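Local coordinates for protein isomaltodextranase (Arthrobacter globiformis, PDB 5AWO) that hydrolyses alpha-1,6-glucosidic linkages in dextran-type polysaccharides, cutting successive isomaltose units from the non-reducing chain ends, at residues 280-285 / 291-296; 298-303 / 382-387; 302-307 / 389-394. All coordinates share one frame; numbering follows the deposited sequence.

Contact 1: residues 280-285 / 291-296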
ATOM      1  N   GLY A 280      20.620   1.445   0.878  1.00 14.09           N
ATOM      2  CA  GLY A 280      21.648   2.497   0.891  1.00 14.25           C
ATOM      3  C   GLY A 280      21.165   3.839   0.394  1.00 14.85           C
ATOM      4  O   GLY A 280      20.033   4.262   0.669  1.00 14.33           O
ATOM      5  N   MET A 281      22.075   4.538  -0.286  1.00 15.06           N
ATOM      6  CA  MET A 281      21.891   5.884  -0.864  1.00 16.41           C
ATOM      7  C   MET A 281      21.941   6.982   0.169  1.00 16.21           C
ATOM      8  O   MET A 281      22.882   7.792   0.187  1.00 17.76           O
ATOM      9  CB  MET A 281      20.618   5.999  -1.703  1.00 16.58           C
ATOM     10  CG  MET A 281      20.609   5.079  -2.903  1.00 16.88           C
ATOM     11  SD  MET A 281      18.996   4.966  -3.702  1.00 17.72           S
ATOM     12  CE  MET A 281      18.098   4.075  -2.454  1.00 16.87           C
ATOM     13  N   ARG A 282      20.916   7.055   0.995  1.00 15.11           N
ATOM     14  CA  ARG A 282      20.831   7.997   2.118  1.00 15.35           C
ATOM     15  C   ARG A 282      19.741   7.450   3.021  1.00 14.52           C
ATOM     16  O   ARG A 282      18.813   6.785   2.538  1.00 14.45           O
ATOM     17  CB  ARG A 282      20.464   9.419   1.689  1.00 15.05           C
ATOM     18  CG  ARG A 282      19.179   9.542   0.876  1.00 15.45           C
ATOM     19  CD  ARG A 282      18.686  10.966   0.650  1.00 15.48           C
ATOM     20  NE  ARG A 282      17.550  10.983  -0.289  1.00 14.98           N
ATOM     21  CZ  ARG A 282      16.253  11.029   0.019  1.00 14.36           C
ATOM     22  NH1 ARG A 282      15.802  11.112   1.260  1.00 15.39           N
ATOM     23  NH2 ARG A 282      15.384  10.942  -0.981  1.00 14.53           N
ATOM     24  N   GLN A 283      19.827   7.743   4.304  1.00 14.25           N
ATOM     25  CA  GLN A 283      18.856   7.301   5.265  1.00 13.63           C
ATOM     26  C   GLN A 283      17.939   8.416   5.718  1.00 14.51           C
ATOM     27  O   GLN A 283      16.897   8.147   6.328  1.00 15.58           O
ATOM     28  CB  GLN A 283      19.567   6.689   6.470  1.00 13.83           C
ATOM     29  CG  GLN A 283      20.667   5.697   6.136  1.00 14.21           C
ATOM     30  CD  GLN A 283      20.172   4.502   5.345  1.00 14.22           C
ATOM     31  OE1 GLN A 283      19.154   3.907   5.679  1.00 14.70           O
ATOM     32  NE2 GLN A 283      20.888   4.144   4.315  1.00 14.01           N
ATOM     33  N   ASN A 284      18.333   9.663   5.475  1.00 14.25           N
ATOM     34  CA  ASN A 284      17.552  10.793   5.959  1.00 14.11           C
ATOM     35  C   ASN A 284      16.275  11.026   5.173  1.00 13.76           C
ATOM     36  O   ASN A 284      16.184  10.621   4.010  1.00 14.80           O
ATOM     37  CB  ASN A 284      18.385  12.084   5.919  1.00 15.85           C
ATOM     38  CG  ASN A 284      18.757  12.474   4.521  1.00 16.81           C
ATOM     39  OD1 ASN A 284      19.634  11.856   3.913  1.00 17.88           O
ATOM     40  ND2 ASN A 284      18.068  13.480   3.975  1.00 17.33           N
ATOM     41  N   TRP A 285      15.293  11.625   5.824  1.00 13.55           N
ATOM     42  CA  TRP A 285      14.079  12.119   5.200  1.00 13.16           C
ATOM     43  C   TRP A 285      14.328  13.452   4.521  1.00 14.21           C
ATOM     44  O   TRP A 285      15.151  14.266   4.986  1.00 14.91           O
ATOM     45  CB  TRP A 285      13.034  12.303   6.281  1.00 13.55           C
ATOM     46  CG  TRP A 285      11.703  12.881   5.877  1.00 13.40           C
ATOM     47  CD1 TRP A 285      10.594  12.192   5.475  1.00 14.21           C
ATOM     48  CD2 TRP A 285      11.323  14.267   5.900  1.00 14.06           C
ATOM     49  NE1 TRP A 285       9.549  13.061   5.243  1.00 14.28           N
ATOM     50  CE2 TRP A 285       9.971  14.336   5.501  1.00 14.32           C
ATOM     51  CE3 TRP A 285      12.000  15.449   6.226  1.00 14.94           C
ATOM     52  CZ2 TRP A 285       9.272  15.538   5.423  1.00 15.02           C
ATOM     53  CZ3 TRP A 285      11.294  16.636   6.157  1.00 15.79           C
ATOM     54  CH2 TRP A 285       9.953  16.666   5.756  1.00 15.11           C
ATOM     55  N   ASN A 291      10.461  10.888  -0.192  1.00 12.68           N
ATOM     56  CA  ASN A 291      10.854  11.394   1.129  1.00 12.58           C
ATOM     57  C   ASN A 291      12.055  10.587   1.636  1.00 12.88           C
ATOM     58  O   ASN A 291      13.007  11.152   2.180  1.00 13.53           O
ATOM     59  CB  ASN A 291       9.699  11.351   2.113  1.00 13.10           C
ATOM     60  CG  ASN A 291       8.538  12.168   1.644  1.00 13.84           C
ATOM     61  OD1 ASN A 291       8.591  13.426   1.686  1.00 16.60           O
ATOM     62  ND2 ASN A 291       7.524  11.507   1.155  1.00 11.73           N
ATOM     63  N   TRP A 292      11.940   9.271   1.513  1.00 12.46           N
ATOM     64  CA  TRP A 292      13.060   8.371   1.804  1.00 12.30           C
ATOM     65  C   TRP A 292      13.535   7.685   0.529  1.00 12.27           C
ATOM     66  O   TRP A 292      12.730   7.355  -0.362  1.00 12.15           O
ATOM     67  CB  TRP A 292      12.653   7.324   2.842  1.00 12.46           C
ATOM     68  CG  TRP A 292      12.452   7.866   4.222  1.00 12.46           C
ATOM     69  CD1 TRP A 292      13.422   8.094   5.157  1.00 13.18           C
ATOM     70  CD2 TRP A 292      11.213   8.238   4.835  1.00 12.41           C
ATOM     71  NE1 TRP A 292      12.867   8.578   6.313  1.00 13.28           N
ATOM     72  CE2 TRP A 292      11.516   8.694   6.139  1.00 12.81           C
ATOM     73  CE3 TRP A 292       9.880   8.254   4.413  1.00 13.07           C
ATOM     74  CZ2 TRP A 292      10.525   9.133   7.015  1.00 12.76           C
ATOM     75  CZ3 TRP A 292       8.902   8.712   5.285  1.00 14.29           C
ATOM     76  CH2 TRP A 292       9.221   9.154   6.558  1.00 14.00           C
ATOM     77  N   ALA A 293      14.849   7.449   0.412  1.00 12.51           N
ATOM     78  CA  ALA A 293      15.405   6.886  -0.809  1.00 12.40           C
ATOM     79  C   ALA A 293      15.296   5.373  -0.890  1.00 12.12           C
ATOM     80  O   ALA A 293      14.935   4.836  -1.920  1.00 12.75           O
ATOM     81  CB  ALA A 293      16.860   7.300  -0.991  1.00 13.03           C
ATOM     82  N   ASN A 294      15.638   4.681   0.198  1.00 12.08           N
ATOM     83  CA  ASN A 294      15.629   3.218   0.191  1.00 12.24           C
ATOM     84  C   ASN A 294      14.362   2.709   0.859  1.00 11.92           C
ATOM     85  O   ASN A 294      13.775   3.396   1.724  1.00 12.66           O
ATOM     86  CB  ASN A 294      16.906   2.633   0.836  1.00 12.46           C
ATOM     87  CG  ASN A 294      17.027   2.942   2.309  1.00 12.24           C
ATOM     88  OD1 ASN A 294      17.808   3.840   2.726  1.00 15.51           O
ATOM     89  ND2 ASN A 294      16.272   2.271   3.106  1.00 11.27           N
ATOM     90  N   PRO A 295      13.883   1.521   0.448  1.00 11.20           N
ATOM     91  CA  PRO A 295      12.598   1.030   0.972  1.00 11.80           C
ATOM     92  C   PRO A 295      12.633   0.561   2.418  1.00 11.70           C
ATOM     93  O   PRO A 295      11.595   0.601   3.081  1.00 12.01           O
ATOM     94  CB  PRO A 295      12.214  -0.076  -0.012  1.00 11.14           C
ATOM     95  CG  PRO A 295      13.545  -0.531  -0.591  1.00 11.23           C
ATOM     96  CD  PRO A 295      14.331   0.745  -0.725  1.00 11.35           C
ATOM     97  N   PHE A 296      13.796   0.174   2.964  1.00 11.44           N
ATOM     98  CA  PHE A 296      13.808  -0.077   4.391  1.00 12.17           C
ATOM     99  C   PHE A 296      13.313   1.160   5.122  1.00 12.16           C
ATOM    100  O   PHE A 296      12.443   1.068   6.002  1.00 13.06           O
ATOM    101  CB  PHE A 296      15.185  -0.474   4.907  1.00 12.25           C
ATOM    102  CG  PHE A 296      15.487  -1.941   4.808  1.00 12.25           C
ATOM    103  CD1 PHE A 296      14.929  -2.828   5.731  1.00 11.79           C
ATOM    104  CD2 PHE A 296      16.341  -2.448   3.852  1.00 12.56           C
ATOM    105  CE1 PHE A 296      15.206  -4.182   5.662  1.00 12.28           C
ATOM    106  CE2 PHE A 296      16.629  -3.788   3.790  1.00 12.60           C
ATOM    107  CZ  PHE A 296      16.062  -4.673   4.706  1.00 12.21           C
TER
HETATM  108  O   HOH W   1      16.252   7.968   2.876  1.00 14.75           O

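Contact 2: residues 298-303 / 382-387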
ATOM      1  N   GLY A 298      11.760   3.909   3.708  1.00 10.94           N
ATOM      2  CA  GLY A 298      10.466   4.371   3.246  1.00 11.87           C
ATOM      3  C   GLY A 298       9.289   3.565   3.779  1.00 11.82           C
ATOM      4  O   GLY A 298       8.240   4.131   4.145  1.00 12.67           O
ATOM      5  N   PHE A 299       9.398   2.241   3.794  1.00 11.21           N
ATOM      6  CA  PHE A 299       8.348   1.422   4.369  1.00 11.64           C
ATOM      7  C   PHE A 299       8.210   1.781   5.843  1.00 11.78           C
ATOM      8  O   PHE A 299       7.083   1.936   6.353  1.00 12.81           O
ATOM      9  CB  PHE A 299       8.677  -0.069   4.272  1.00 11.55           C
ATOM     10  CG  PHE A 299       8.440  -0.706   2.911  1.00 11.80           C
ATOM     11  CD1 PHE A 299       7.264  -0.512   2.189  1.00 11.76           C
ATOM     12  CD2 PHE A 299       9.388  -1.584   2.389  1.00 12.03           C
ATOM     13  CE1 PHE A 299       7.042  -1.170   0.988  1.00 11.62           C
ATOM     14  CE2 PHE A 299       9.174  -2.231   1.191  1.00 11.58           C
ATOM     15  CZ  PHE A 299       7.997  -2.027   0.491  1.00 11.67           C
ATOM     16  N   THR A 300       9.341   1.875   6.555  1.00 12.32           N
ATOM     17  CA  THR A 300       9.302   2.200   7.989  1.00 12.88           C
ATOM     18  C   THR A 300       8.651   3.570   8.223  1.00 12.76           C
ATOM     19  O   THR A 300       7.781   3.739   9.088  1.00 12.96           O
ATOM     20  CB  THR A 300      10.700   2.139   8.581  1.00 13.23           C
ATOM     21  OG1 THR A 300      11.214   0.806   8.446  1.00 12.97           O
ATOM     22  CG2 THR A 300      10.722   2.525  10.050  1.00 12.92           C
ATOM     23  N   GLY A 301       9.063   4.543   7.440  1.00 12.14           N
ATOM     24  CA  GLY A 301       8.625   5.937   7.585  1.00 12.55           C
ATOM     25  C   GLY A 301       7.191   6.229   7.223  1.00 12.89           C
ATOM     26  O   GLY A 301       6.598   7.141   7.807  1.00 13.96           O
ATOM     27  N   TRP A 302       6.622   5.449   6.293  1.00 13.22           N
ATOM     28  CA  TRP A 302       5.236   5.637   5.862  1.00 13.00           C
ATOM     29  C   TRP A 302       4.314   4.602   6.491  1.00 13.08           C
ATOM     30  O   TRP A 302       3.119   4.601   6.193  1.00 14.23           O
ATOM     31  CB  TRP A 302       5.158   5.608   4.320  1.00 12.99           C
ATOM     32  CG  TRP A 302       5.553   6.911   3.714  1.00 13.52           C
ATOM     33  CD1 TRP A 302       6.622   7.183   2.920  1.00 13.30           C
ATOM     34  CD2 TRP A 302       4.840   8.149   3.867  1.00 13.29           C
ATOM     35  NE1 TRP A 302       6.615   8.501   2.561  1.00 14.07           N
ATOM     36  CE2 TRP A 302       5.529   9.121   3.133  1.00 13.58           C
ATOM     37  CE3 TRP A 302       3.663   8.519   4.551  1.00 13.69           C
ATOM     38  CZ2 TRP A 302       5.116  10.453   3.087  1.00 14.47           C
ATOM     39  CZ3 TRP A 302       3.243   9.809   4.481  1.00 14.75           C
ATOM     40  CH2 TRP A 302       3.954  10.778   3.759  1.00 14.09           C
ATOM     41  N   SER A 303       4.830   3.760   7.395  1.00 13.26           N
ATOM     42  CA  SER A 303       4.041   2.683   7.957  1.00 13.05           C
ATOM     43  C   SER A 303       2.801   3.126   8.729  1.00 13.29           C
ATOM     44  O   SER A 303       1.845   2.373   8.800  1.00 14.21           O
ATOM     45  CB  SER A 303       4.896   1.761   8.832  1.00 12.83           C
ATOM     46  OG  SER A 303       5.450   2.420   9.951  1.00 13.06           O
ATOM     47  N   THR A 382       7.220   9.830  17.915  1.00 18.25           N
ATOM     48  CA  THR A 382       7.780  10.871  17.047  1.00 18.40           C
ATOM     49  C   THR A 382       7.757  10.388  15.604  1.00 17.37           C
ATOM     50  O   THR A 382       8.162   9.257  15.321  1.00 17.66           O
ATOM     51  CB  THR A 382       9.227  11.194  17.445  1.00 19.15           C
ATOM     52  OG1 THR A 382       9.277  11.457  18.859  1.00 20.66           O
ATOM     53  CG2 THR A 382       9.793  12.390  16.689  1.00 19.64           C
ATOM     54  N   PRO A 383       7.268  11.220  14.687  1.00 16.79           N
ATOM     55  CA  PRO A 383       7.368  10.822  13.285  1.00 16.16           C
ATOM     56  C   PRO A 383       8.782  10.399  12.935  1.00 15.81           C
ATOM     57  O   PRO A 383       9.742  11.029  13.328  1.00 16.23           O
ATOM     58  CB  PRO A 383       6.978  12.088  12.531  1.00 17.40           C
ATOM     59  CG  PRO A 383       6.038  12.798  13.463  1.00 17.94           C
ATOM     60  CD  PRO A 383       6.664  12.564  14.825  1.00 17.57           C
ATOM     61  N   PHE A 384       8.873   9.321  12.163  1.00 15.24           N
ATOM     62  CA  PHE A 384      10.167   8.788  11.711  1.00 15.62           C
ATOM     63  C   PHE A 384      10.928   9.821  10.881  1.00 15.58           C
ATOM     64  O   PHE A 384      12.158   9.827  10.887  1.00 16.14           O
ATOM     65  CB  PHE A 384       9.914   7.498  10.930  1.00 15.34           C
ATOM     66  CG  PHE A 384      11.143   6.671  10.637  1.00 14.98           C
ATOM     67  CD1 PHE A 384      11.784   5.940  11.635  1.00 15.52           C
ATOM     68  CD2 PHE A 384      11.619   6.542   9.320  1.00 14.72           C
ATOM     69  CE1 PHE A 384      12.886   5.175  11.337  1.00 15.86           C
ATOM     70  CE2 PHE A 384      12.724   5.761   9.028  1.00 15.22           C
ATOM     71  CZ  PHE A 384      13.367   5.081  10.050  1.00 15.46           C
ATOM     72  N   SER A 385      10.181  10.666  10.168  1.00 15.56           N
ATOM     73  CA  SER A 385      10.786  11.765   9.423  1.00 17.51           C
ATOM     74  C   SER A 385      11.575  12.744  10.299  1.00 18.96           C
ATOM     75  O   SER A 385      12.480  13.421   9.807  1.00 19.73           O
ATOM     76  CB  SER A 385       9.702  12.537   8.671  1.00 18.24           C
ATOM     77  OG  SER A 385       8.689  12.935   9.576  1.00 19.56           O
ATOM     78  N   LYS A 386      11.237  12.836  11.578  1.00 19.46           N
ATOM     79  CA  LYS A 386      11.925  13.723  12.514  1.00 21.50           C
ATOM     80  C   LYS A 386      12.937  13.014  13.382  1.00 22.23           C
ATOM     81  O   LYS A 386      13.900  13.636  13.856  1.00 25.32           O
ATOM     82  CB  LYS A 386      10.888  14.387  13.421  1.00 22.96           C
ATOM     83  CG  LYS A 386       9.981  15.343  12.683  1.00 26.95           C
ATOM     84  CD  LYS A 386       8.992  16.008  13.621  1.00 32.41           C
ATOM     85  CE  LYS A 386       7.831  16.618  12.859  1.00 36.20           C
ATOM     86  NZ  LYS A 386       6.827  17.161  13.812  1.00 38.70           N
ATOM     87  N   ASP A 387      12.713  11.736  13.655  1.00 20.08           N
ATOM     88  CA  ASP A 387      13.611  10.979  14.516  1.00 19.26           C
ATOM     89  C   ASP A 387      13.671   9.542  13.999  1.00 18.79           C
ATOM     90  O   ASP A 387      12.726   8.789  14.205  1.00 18.13           O
ATOM     91  CB  ASP A 387      13.128  11.014  15.968  1.00 20.94           C
ATOM     92  CG  ASP A 387      14.044  10.261  16.909  1.00 21.65           C
ATOM     93  OD1 ASP A 387      15.091   9.725  16.479  1.00 22.11           O
ATOM     94  OD2 ASP A 387      13.729  10.217  18.127  1.00 26.00           O
TER
HETATM   95  O   HOH W   2       7.148   9.141   9.779  1.00 17.75           O

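Contact 3: residues 302-307 / 389-394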
ATOM      1  N   TRP A 302       6.622   5.449   6.293  1.00 13.22           N
ATOM      2  CA  TRP A 302       5.236   5.637   5.862  1.00 13.00           C
ATOM      3  C   TRP A 302       4.314   4.602   6.491  1.00 13.08           C
ATOM      4  O   TRP A 302       3.119   4.601   6.193  1.00 14.23           O
ATOM      5  CB  TRP A 302       5.158   5.608   4.320  1.00 12.99           C
ATOM      6  CG  TRP A 302       5.553   6.911   3.714  1.00 13.52           C
ATOM      7  CD1 TRP A 302       6.622   7.183   2.920  1.00 13.30           C
ATOM      8  CD2 TRP A 302       4.840   8.149   3.867  1.00 13.29           C
ATOM      9  NE1 TRP A 302       6.615   8.501   2.561  1.00 14.07           N
ATOM     10  CE2 TRP A 302       5.529   9.121   3.133  1.00 13.58           C
ATOM     11  CE3 TRP A 302       3.663   8.519   4.551  1.00 13.69           C
ATOM     12  CZ2 TRP A 302       5.116  10.453   3.087  1.00 14.47           C
ATOM     13  CZ3 TRP A 302       3.243   9.809   4.481  1.00 14.75           C
ATOM     14  CH2 TRP A 302       3.954  10.778   3.759  1.00 14.09           C
ATOM     15  N   SER A 303       4.830   3.760   7.395  1.00 13.26           N
ATOM     16  CA  SER A 303       4.041   2.683   7.957  1.00 13.05           C
ATOM     17  C   SER A 303       2.801   3.126   8.729  1.00 13.29           C
ATOM     18  O   SER A 303       1.845   2.373   8.800  1.00 14.21           O
ATOM     19  CB  SER A 303       4.896   1.761   8.832  1.00 12.83           C
ATOM     20  OG  SER A 303       5.450   2.420   9.951  1.00 13.06           O
ATOM     21  N   HIS A 304       2.849   4.320   9.306  1.00 13.92           N
ATOM     22  CA  HIS A 304       1.672   4.872  10.012  1.00 14.10           C
ATOM     23  C   HIS A 304       0.475   5.062   9.069  1.00 15.00           C
ATOM     24  O   HIS A 304      -0.679   5.188   9.537  1.00 15.04           O
ATOM     25  CB  HIS A 304       2.011   6.170  10.741  1.00 14.36           C
ATOM     26  CG  HIS A 304       2.485   7.263   9.844  1.00 14.58           C
ATOM     27  ND1 HIS A 304       3.721   7.233   9.229  1.00 14.91           N
ATOM     28  CD2 HIS A 304       1.886   8.403   9.428  1.00 14.83           C
ATOM     29  CE1 HIS A 304       3.858   8.304   8.473  1.00 14.69           C
ATOM     30  NE2 HIS A 304       2.746   9.019   8.558  1.00 14.87           N
ATOM     31  N   ARG A 305       0.721   5.091   7.754  1.00 13.89           N
ATOM     32  CA  ARG A 305      -0.326   5.200   6.738  1.00 14.44           C
ATOM     33  C   ARG A 305      -0.746   3.880   6.098  1.00 13.57           C
ATOM     34  O   ARG A 305      -1.537   3.891   5.131  1.00 14.14           O
ATOM     35  CB  ARG A 305       0.128   6.170   5.641  1.00 14.40           C
ATOM     36  CG  ARG A 305       0.274   7.618   6.101  1.00 15.93           C
ATOM     37  CD  ARG A 305      -1.029   8.127   6.706  1.00 16.13           C
ATOM     38  NE  ARG A 305      -1.220   9.550   6.569  1.00 15.85           N
ATOM     39  CZ  ARG A 305      -2.299  10.198   6.998  1.00 17.20           C
ATOM     40  NH1 ARG A 305      -3.238   9.534   7.667  1.00 16.91           N
ATOM     41  NH2 ARG A 305      -2.385  11.509   6.771  1.00 18.62           N
ATOM     42  N   ASN A 306      -0.229   2.758   6.601  1.00 13.58           N
ATOM     43  CA  ASN A 306      -0.531   1.476   5.966  1.00 13.83           C
ATOM     44  C   ASN A 306      -1.739   0.780   6.601  1.00 14.93           C
ATOM     45  O   ASN A 306      -2.340   1.306   7.539  1.00 15.75           O
ATOM     46  CB  ASN A 306       0.700   0.578   5.890  1.00 13.93           C
ATOM     47  CG  ASN A 306       1.038  -0.125   7.188  1.00 14.46           C
ATOM     48  OD1 ASN A 306       0.244  -0.204   8.127  1.00 14.07           O
ATOM     49  ND2 ASN A 306       2.233  -0.718   7.225  1.00 16.06           N
ATOM     50  N   GLY A 307      -2.126  -0.357   6.045  1.00 14.74           N
ATOM     51  CA  GLY A 307      -3.163  -1.215   6.626  1.00 15.61           C
ATOM     52  C   GLY A 307      -4.518  -1.150   5.951  1.00 15.65           C
ATOM     53  O   GLY A 307      -4.739  -0.392   5.017  1.00 14.87           O
ATOM     54  N   GLY A 389      15.113   7.144  15.246  1.00 18.33           N
ATOM     55  CA  GLY A 389      15.009   6.199  16.349  1.00 17.54           C
ATOM     56  C   GLY A 389      13.611   5.751  16.694  1.00 17.13           C
ATOM     57  O   GLY A 389      13.431   4.825  17.478  1.00 19.55           O
ATOM     58  N   SER A 390      12.591   6.405  16.117  1.00 16.60           N
ATOM     59  CA  SER A 390      11.231   6.196  16.587  1.00 16.60           C
ATOM     60  C   SER A 390      10.624   4.889  16.133  1.00 15.40           C
ATOM     61  O   SER A 390       9.592   4.461  16.658  1.00 16.91           O
ATOM     62  CB  SER A 390      10.336   7.329  16.127  1.00 16.59           C
ATOM     63  OG  SER A 390      10.111   7.263  14.716  1.00 15.78           O
ATOM     64  N   ARG A 391      11.244   4.238  15.129  1.00 14.71           N
ATOM     65  CA  ARG A 391      10.757   2.979  14.579  1.00 14.69           C
ATOM     66  C   ARG A 391      11.971   2.160  14.150  1.00 14.35           C
ATOM     67  O   ARG A 391      13.008   2.716  13.807  1.00 15.49           O
ATOM     68  CB  ARG A 391       9.808   3.203  13.380  1.00 14.19           C
ATOM     69  CG  ARG A 391       8.654   4.151  13.672  1.00 14.44           C
ATOM     70  CD  ARG A 391       7.885   4.511  12.415  1.00 14.40           C
ATOM     71  NE  ARG A 391       6.992   5.634  12.674  1.00 14.38           N
ATOM     72  CZ  ARG A 391       6.237   6.239  11.779  1.00 15.07           C
ATOM     73  NH1 ARG A 391       6.275   5.869  10.499  1.00 15.07           N
ATOM     74  NH2 ARG A 391       5.429   7.230  12.158  1.00 16.80           N
ATOM     75  N   ASP A 392      11.824   0.831  14.216  1.00 14.24           N
ATOM     76  CA  ASP A 392      12.940  -0.082  13.923  1.00 14.06           C
ATOM     77  C   ASP A 392      12.788  -0.645  12.513  1.00 13.79           C
ATOM     78  O   ASP A 392      11.946  -1.489  12.267  1.00 14.37           O
ATOM     79  CB  ASP A 392      12.948  -1.204  14.949  1.00 14.34           C
ATOM     80  CG  ASP A 392      14.234  -1.991  14.948  1.00 15.42           C
ATOM     81  OD1 ASP A 392      14.903  -2.062  13.880  1.00 14.76           O
ATOM     82  OD2 ASP A 392      14.592  -2.559  16.011  1.00 15.54           O
ATOM     83  N   THR A 393      13.669  -0.200  11.613  1.00 13.51           N
ATOM     84  CA  THR A 393      13.641  -0.660  10.226  1.00 13.39           C
ATOM     85  C   THR A 393      13.923  -2.158  10.075  1.00 13.26           C
ATOM     86  O   THR A 393      13.600  -2.713   9.031  1.00 13.22           O
ATOM     87  CB  THR A 393      14.656   0.082   9.318  1.00 13.24           C
ATOM     88  OG1 THR A 393      16.002  -0.236   9.720  1.00 13.10           O
ATOM     89  CG2 THR A 393      14.432   1.571   9.322  1.00 13.66           C
ATOM     90  N   GLU A 394      14.492  -2.809  11.098  1.00 13.31           N
ATOM     91  CA  GLU A 394      15.003  -4.157  10.989  1.00 13.38           C
ATOM     92  C   GLU A 394      14.151  -5.233  11.660  1.00 13.67           C
ATOM     93  O   GLU A 394      14.492  -6.393  11.615  1.00 13.83           O
ATOM     94  CB  GLU A 394      16.417  -4.204  11.531  1.00 12.83           C
ATOM     95  CG  GLU A 394      17.404  -3.415  10.689  1.00 13.42           C
ATOM     96  CD  GLU A 394      18.768  -3.428  11.305  1.00 13.02           C
ATOM     97  OE1 GLU A 394      18.949  -2.918  12.442  1.00 13.79           O
ATOM     98  OE2 GLU A 394      19.708  -3.958  10.645  1.00 13.05           O
TER

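Contact 1: residues 280-285 / 291-296
Met281, Arg282 and Trp285 close onto Asn291 to Asn294 where the loop joining helices 274-279 and 295-302 doubles back on itself, on the way from strand 263-265 to strand 312-314 of the TIM barrel. Asn294 holds the N-cap position of the second helix. The polar part centres on Arg282, whose chain runs extended from CG to NE along Ala293. Its NH1 donates to Asn291 O at 2.9 Å with an angle of 167°; that oxygen lies in the guanidinium plane, although NH1 stands above the plane of the carbonyl it meets. NH1 also makes a weak bond to Asn284 O, and NH2 is held by Pro290 O, so both terminal nitrogens are held, with Ala293 N beneath one face. A bridging water accepts from Ala293 N at 2.9 Å and donates to the carbonyl oxygens of Arg282 and Asn284. The aromatic part is a T-shaped pair. Trp285, with CG anti to its own N (chi1 177°), turns the edge of its five-membered ring to the face of the Trp292 six-membered ring, the centroids 4.7 Å apart and the planes at 63°. Trp285 CD1 makes the touch, 3.4 Å from Trp292 CZ2, and Trp302 meets Trp292 in a further edge-to-face pair. Apolar contact comes from Ala293 CB, which lies 3.8 Å from Met281 CE and 3.7 Å from Arg282 CG. Asn291 O does double duty, for besides Arg282 NH1 it takes a CA-H...O contact from Trp285 CA at 3.3 Å.

Contact 2: residues 298-303 / 382-387
A helix-to-loop contact at the seam between the TIM barrel and the alpha-galactosidase-type C-terminal beta-sandwich domain brings Thr300 and Gly301, toward the C-terminal end of helix 295-302, against Phe384. The phenylalanine belongs to the loop between strands 375-378 and 391-392, and with CG anti to its backbone N (chi1 -168°) its ring reaches across to the helix. Thr300 CG2 comes down over the middle of one ring face: this CH-pi contact measures 3.7 Å from CG2 to the centroid of the Phe384 ring, 13° off the normal. The hydroxyl on the other branch of Thr300 bonds back to Phe296 O, which leaves the methyl for the ring. Gly301 approaches obliquely, its CA 3.5 Å from Phe384 CD2; a CB there would probably come tight against that ring carbon. Water ties the two backbones together, donating to Gly301 O at 2.9 Å and accepting a weak bond from Phe384 N. Each segment is braced internally. Ser303 OG donates to Thr300 O at 2.8 Å near the helix end, while Pro383 O receives both Lys386 N (2.9 Å) and Asp387 N (3.1 Å), which curls residues 383-387 into a tight turn. Around this patch, Thr300 touches Pro376 of strand 375-378 and Trp396 of strand 395-399, and Phe299 packs on helix 326-339, so helix 295-302 is wedged between a barrel helix and that domain's sheet.

Contact 3: residues 302-307 / 389-394
The His304 imidazole and the Arg391 guanidinium meet edge to edge with their planes 61° apart, and neither group covers a face of the other. Arg391 NH1 donates to His304 ND1 at 3.2 Å with an angle of 150°; ND1 lies close to the guanidinium plane, whereas NH1 is tilted 24° from the ring plane. Ser303 OG stands obliquely to the same guanidinium, 3.6 Å from NH1. The His304 and Arg391 side chains both touch Tyr378 of strand 375-378, and Arg391 also Pro376. An extended chain from CG to NE lets Arg391 span from its edge strand to the 3-10 turn 303-305. Its strongest partner is Thr300 O, also reached by NH1, with a weak bond to Gly301 O. Next along the chain, Asp392 OD1 accepts from Glu394 N at 2.9 Å in an Asx turn. With an alanine in place of His304, Arg391 NH1 would probably lose one of its acceptors and Asp253 the imidazole that bonds to it. Because ND1 accepts while NE2 bonds to Asp253 OD1, the ring is probably the neutral tautomer with its proton on NE2; the arginine's positive charge, set among carbonyls at a helix C-terminus, is likely to be stabilised there.

The three contacts follow helix 295-302 from its start to its exit, in the order contact 1, contact 2, contact 3. Contact 1 closes before contact 2 opens, whereas contacts 2 and 3 share Trp302 and Ser303. Centre to centre, contacts 1 and 2 lie about 11 Å apart, contacts 1 and 3 about 13 Å, and contacts 2 and 3 about 5 Å. The first is local to one barrel connection; contact 2 reaches the loop between strands 375-378 and 391-392, and contact 3 strand 391-392, each some 80 residues on. Trp285 packing on Ser385 extends that seam to contact 1. One barrel helix thus docks the beta sandwich preceding the carbohydrate-binding module, away from the probable catalytic aspartates.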